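Local coordinates for protein inositol-3-phosphate synthase (Caenorhabditis elegans, PDB 1VKO) that binds nicotinamide-adenine-dinucleotide in a Rossmann-type domain and belongs to the myo-inositol-1-phosphate synthase family, at residues S157-S162 and E225-D230. Numbering follows the deposited sequence.
Sequences SGWDIS and EHIRAD. With NAD (nicotinamide-adenine-dinucleotide), chain G.
Trp159, the last residue of strand 154-159, reaches helix 220-238 with its indole, meeting Asp230 and Ile227. With CG set anti to the carbonyl carbon (chi1 -54°), the ring carries its N-H edge to the carboxylate: NE1 donates to Asp230 OD2 over 2.9 Å in a nearly straight bond. The oxygen lies almost in the indole plane, yet the proton comes in from above the carboxylate, whose plane is turned 40° from the ring. Asp230 CB sits at the same edge, 3.8 Å from Trp159 CZ2. Ile227 covers the rim of one face with CD1, while its other branch, CG2, packs 3.8 Å from Trp159 CZ2. Phe285 of helix 281-291 meets the indole edge-to-face and also touches Ile227.

Strand 154-159 is an outermost strand of the Rossmann-type parallel sheet within this chain, second in sequence and paired with the first, 77-82, and just past its end comes the acidic residue that classically holds the adenosine ribose. That residue is Asp160: OD2 accepts from NAD O3B at 2.7 Å and from the backbone N of Gly85, while OD1 takes NAD O2B in a very short bond. Ile161 lays CG2 against the adenine, 3.6 Å from NAD C6A. At Ser162 the backbone N returns to Asp160 OD1 at 3.0 Å, closing an Asx turn that helps fix the carboxylate facing the ribose.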
ATOM      1  N   SER A 157      38.490  14.399   4.421  1.00 11.10           N
ATOM      2  CA  SER A 157      38.440  14.852   5.793  1.00 12.21           C
ATOM      3  C   SER A 157      37.149  15.699   5.989  1.00 15.59           C
ATOM      4  O   SER A 157      36.218  15.634   5.164  1.00 15.03           O
ATOM      5  CB  SER A 157      39.667  15.701   6.083  1.00 15.07           C
ATOM      6  OG  SER A 157      39.701  16.047   7.455  1.00 25.66           O
ATOM      7  N   GLY A 158      37.106  16.468   7.072  1.00 14.60           N
ATOM      8  CA  GLY A 158      36.081  17.426   7.300  1.00 18.12           C
ATOM      9  C   GLY A 158      35.860  17.744   8.757  1.00 20.54           C
ATOM     10  O   GLY A 158      36.733  17.505   9.591  1.00 18.81           O
ATOM     11  N   TRP A 159      34.671  18.284   9.056  1.00 20.58           N
ATOM     12  CA  TRP A 159      34.402  18.838  10.377  1.00 20.73           C
ATOM     13  C   TRP A 159      33.139  18.309  11.033  1.00 20.04           C
ATOM     14  O   TRP A 159      32.174  17.964  10.361  1.00 23.53           O
ATOM     15  CB  TRP A 159      34.251  20.326  10.282  1.00 20.15           C
ATOM     16  CG  TRP A 159      35.376  21.067   9.632  1.00 25.22           C
ATOM     17  CD1 TRP A 159      36.432  21.679  10.257  1.00 12.38           C
ATOM     18  CD2 TRP A 159      35.516  21.341   8.237  1.00 18.59           C
ATOM     19  NE1 TRP A 159      37.233  22.286   9.320  1.00 16.20           N
ATOM     20  CE2 TRP A 159      36.699  22.093   8.075  1.00 23.04           C
ATOM     21  CE3 TRP A 159      34.777  20.995   7.094  1.00 13.12           C
ATOM     22  CZ2 TRP A 159      37.143  22.533   6.817  1.00 15.82           C
ATOM     23  CZ3 TRP A 159      35.191  21.455   5.865  1.00 12.56           C
ATOM     24  CH2 TRP A 159      36.378  22.208   5.730  1.00 13.90           C
ATOM     25  N   ASP A 160      33.128  18.290  12.354  1.00 18.56           N
ATOM     26  CA  ASP A 160      31.914  17.954  13.039  1.00 22.26           C
ATOM     27  C   ASP A 160      31.869  18.556  14.412  1.00 24.26           C
ATOM     28  O   ASP A 160      32.858  18.491  15.119  1.00 22.73           O
ATOM     29  CB  ASP A 160      31.734  16.452  13.137  1.00 23.91           C
ATOM     30  CG  ASP A 160      30.251  16.042  13.135  1.00 21.01           C
ATOM     31  OD1 ASP A 160      29.501  16.501  13.997  1.00 33.07           O
ATOM     32  OD2 ASP A 160      29.751  15.286  12.291  1.00 22.19           O
ATOM     33  N   ILE A 161      30.719  19.137  14.780  1.00 22.07           N
ATOM     34  CA  ILE A 161      30.505  19.640  16.140  1.00 21.18           C
ATOM     35  C   ILE A 161      30.587  18.511  17.193  1.00 22.62           C
ATOM     36  O   ILE A 161      30.736  18.781  18.385  1.00 21.86           O
ATOM     37  CB  ILE A 161      29.179  20.409  16.257  1.00 22.47           C
ATOM     38  CG1 ILE A 161      27.977  19.477  15.998  1.00 20.00           C
ATOM     39  CG2 ILE A 161      29.180  21.633  15.305  1.00 21.15           C
ATOM     40  CD1 ILE A 161      26.552  20.095  16.298  1.00 13.66           C
ATOM     41  N   SER A 162      30.508  17.256  16.753  1.00 23.21           N
ATOM     42  CA  SER A 162      30.677  16.097  17.649  1.00 22.57           C
ATOM     43  C   SER A 162      32.052  15.473  17.466  1.00 20.76           C
ATOM     44  O   SER A 162      32.455  15.187  16.333  1.00 17.99           O
ATOM     45  CB  SER A 162      29.643  15.022  17.356  1.00 21.44           C
ATOM     46  OG  SER A 162      29.904  13.916  18.215  1.00 22.87           O
ATOM     47  N   GLU A 225      38.562  32.619   9.105  1.00 26.94           N
ATOM     48  CA  GLU A 225      39.986  32.427   8.954  1.00 27.22           C
ATOM     49  C   GLU A 225      40.397  31.045   9.417  1.00 27.18           C
ATOM     50  O   GLU A 225      41.338  30.470   8.888  1.00 26.16           O
ATOM     51  CB  GLU A 225      40.730  33.481   9.771  1.00 27.79           C
ATOM     52  CG  GLU A 225      40.920  34.799   9.040  1.00 28.81           C
ATOM     53  CD  GLU A 225      41.715  34.655   7.758  1.00 26.34           C
ATOM     54  OE1 GLU A 225      42.566  33.730   7.637  1.00 37.32           O
ATOM     55  OE2 GLU A 225      41.485  35.472   6.859  1.00 33.80           O
ATOM     56  N   HIS A 226      39.689  30.516  10.413  1.00 26.49           N
ATOM     57  CA  HIS A 226      40.061  29.233  11.002  1.00 26.25           C
ATOM     58  C   HIS A 226      39.809  28.124   9.996  1.00 26.84           C
ATOM     59  O   HIS A 226      40.662  27.242   9.811  1.00 27.34           O
ATOM     60  CB  HIS A 226      39.244  28.979  12.258  1.00 25.31           C
ATOM     61  CG  HIS A 226      39.594  27.711  12.971  1.00 28.61           C
ATOM     62  ND1 HIS A 226      40.171  27.698  14.221  1.00 24.06           N
ATOM     63  CD2 HIS A 226      39.429  26.414  12.620  1.00 25.17           C
ATOM     64  CE1 HIS A 226      40.338  26.449  14.616  1.00 27.40           C
ATOM     65  NE2 HIS A 226      39.893  25.650  13.664  1.00 28.27           N
ATOM     66  N   ILE A 227      38.639  28.155   9.355  1.00 23.05           N
ATOM     67  CA  ILE A 227      38.311  27.192   8.289  1.00 18.81           C
ATOM     68  C   ILE A 227      39.191  27.373   7.057  1.00 18.10           C
ATOM     69  O   ILE A 227      39.561  26.392   6.427  1.00 16.96           O
ATOM     70  CB  ILE A 227      36.860  27.347   7.847  1.00 15.62           C
ATOM     71  CG1 ILE A 227      35.918  27.311   9.055  1.00 13.69           C
ATOM     72  CG2 ILE A 227      36.524  26.255   6.831  1.00 12.46           C
ATOM     73  CD1 ILE A 227      35.838  25.977   9.752  1.00 22.81           C
ATOM     74  N   ARG A 228      39.462  28.623   6.667  1.00 19.30           N
ATOM     75  CA  ARG A 228      40.403  28.854   5.571  1.00 21.84           C
ATOM     76  C   ARG A 228      41.679  28.065   5.909  1.00 21.07           C
ATOM     77  O   ARG A 228      42.179  27.306   5.092  1.00 20.48           O
ATOM     78  CB  ARG A 228      40.714  30.344   5.412  1.00 20.82           C
ATOM     79  CG  ARG A 228      39.550  31.135   4.865  1.00 21.42           C
ATOM     80  CD  ARG A 228      39.897  32.514   4.385  1.00 18.80           C
ATOM     81  NE  ARG A 228      40.753  32.446   3.208  1.00 17.89           N
ATOM     82  CZ  ARG A 228      41.288  33.502   2.606  1.00 22.24           C
ATOM     83  NH1 ARG A 228      41.063  34.731   3.060  1.00 25.08           N
ATOM     84  NH2 ARG A 228      42.036  33.324   1.532  1.00 20.03           N
ATOM     85  N   ALA A 229      42.144  28.217   7.145  1.00 19.49           N
ATOM     86  CA  ALA A 229      43.390  27.593   7.613  1.00 22.67           C
ATOM     87  C   ALA A 229      43.300  26.093   7.462  1.00 21.36           C
ATOM     88  O   ALA A 229      44.266  25.443   7.047  1.00 22.14           O
ATOM     89  CB  ALA A 229      43.646  27.988   9.083  1.00 20.56           C
ATOM     90  N   ASP A 230      42.098  25.558   7.727  1.00 21.58           N
ATOM     91  CA  ASP A 230      41.814  24.112   7.678  1.00 19.77           C
ATOM     92  C   ASP A 230      41.914  23.569   6.278  1.00 18.94           C
ATOM     93  O   ASP A 230      42.414  22.467   6.053  1.00 19.60           O
ATOM     94  CB  ASP A 230      40.447  23.787   8.289  1.00 18.94           C
ATOM     95  CG  ASP A 230      40.454  23.795   9.825  1.00 26.07           C
ATOM     96  OD1 ASP A 230      41.538  23.642  10.468  1.00 31.89           O
ATOM     97  OD2 ASP A 230      39.402  23.907  10.487  1.00 29.69           O
TER
HETATM   98  PA  NAD G 601      23.143  13.343  10.658  1.00 25.23           P
HETATM   99  O1A NAD G 601      22.617  13.940  11.874  1.00 15.07           O
HETATM  100  O2A NAD G 601      23.408  11.916  10.911  1.00 18.41           O
HETATM  101  O5B NAD G 601      24.428  14.174  10.241  1.00 28.60           O
HETATM  102  C5B NAD G 601      24.594  15.487  10.684  1.00 24.71           C
HETATM  103  C4B NAD G 601      25.982  15.591  11.288  1.00 16.86           C
HETATM  104  O4B NAD G 601      26.434  16.917  11.134  1.00 27.42           O
HETATM  105  C3B NAD G 601      25.991  15.299  12.762  1.00 19.58           C
HETATM  106  O3B NAD G 601      27.228  14.641  12.980  1.00 17.06           O
HETATM  107  C2B NAD G 601      26.102  16.632  13.447  1.00 17.79           C
HETATM  108  O2B NAD G 601      27.059  16.427  14.485  1.00 24.24           O
HETATM  109  C1B NAD G 601      26.758  17.488  12.368  1.00 17.26           C
HETATM  110  N9A NAD G 601      26.581  18.963  12.384  1.00 16.04           N
HETATM  111  C8A NAD G 601      25.496  19.717  12.716  1.00 29.17           C
HETATM  112  N7A NAD G 601      25.832  21.020  12.593  1.00 22.19           N
HETATM  113  C5A NAD G 601      27.111  21.143  12.192  1.00 27.77           C
HETATM  114  C6A NAD G 601      27.963  22.235  11.951  1.00 32.19           C
HETATM  115  N6A NAD G 601      27.601  23.515  12.143  1.00 28.02           N
HETATM  116  N1A NAD G 601      29.257  21.988  11.573  1.00 14.67           N
HETATM  117  C2A NAD G 601      29.720  20.709  11.462  1.00 25.60           C
HETATM  118  N3A NAD G 601      28.892  19.671  11.742  1.00 14.80           N
HETATM  119  C4A NAD G 601      27.601  19.856  12.091  1.00 27.36           C
HETATM  120  O3  NAD G 601      22.148  13.553   9.396  1.00 18.80           O
HETATM  121  PN  NAD G 601      22.459  12.841   8.007  1.00 17.82           P
HETATM  122  O1N NAD G 601      23.924  12.593   7.961  1.00 34.71           O
HETATM  123  O2N NAD G 601      21.538  11.709   7.879  1.00 16.31           O
HETATM  124  O5D NAD G 601      22.218  13.968   6.866  1.00 21.97           O
HETATM  125  C5D NAD G 601      22.763  15.269   7.000  1.00 24.86           C
HETATM  126  C4D NAD G 601      22.047  16.345   6.162  1.00 24.67           C
HETATM  127  O4D NAD G 601      21.846  15.891   4.845  1.00 27.08           O
HETATM  128  C3D NAD G 601      20.668  16.745   6.699  1.00 23.94           C
HETATM  129  O3D NAD G 601      20.522  18.132   6.568  1.00 29.51           O
HETATM  130  C2D NAD G 601      19.716  16.157   5.689  1.00 31.80           C
HETATM  131  O2D NAD G 601      18.508  16.876   5.499  1.00 36.09           O
HETATM  132  C1D NAD G 601      20.542  16.237   4.434  1.00 28.92           C
HETATM  133  N1N NAD G 601      19.902  15.331   3.487  1.00 25.40           N
HETATM  134  C2N NAD G 601      19.832  14.001   3.761  1.00 13.40           C
HETATM  135  C3N NAD G 601      19.197  13.171   2.864  1.00 19.34           C
HETATM  136  C7N NAD G 601      19.479  11.724   3.010  1.00 25.56           C
HETATM  137  O7N NAD G 601      20.276  11.373   4.127  1.00 31.73           O
HETATM  138  N7N NAD G 601      19.010  10.853   2.108  1.00 25.15           N
HETATM  139  C4N NAD G 601      18.641  13.675   1.672  1.00 16.31           C
HETATM  140  C5N NAD G 601      18.706  15.028   1.424  1.00 15.55           C
HETATM  141  C6N NAD G 601      19.340  15.866   2.354  1.00 18.21           C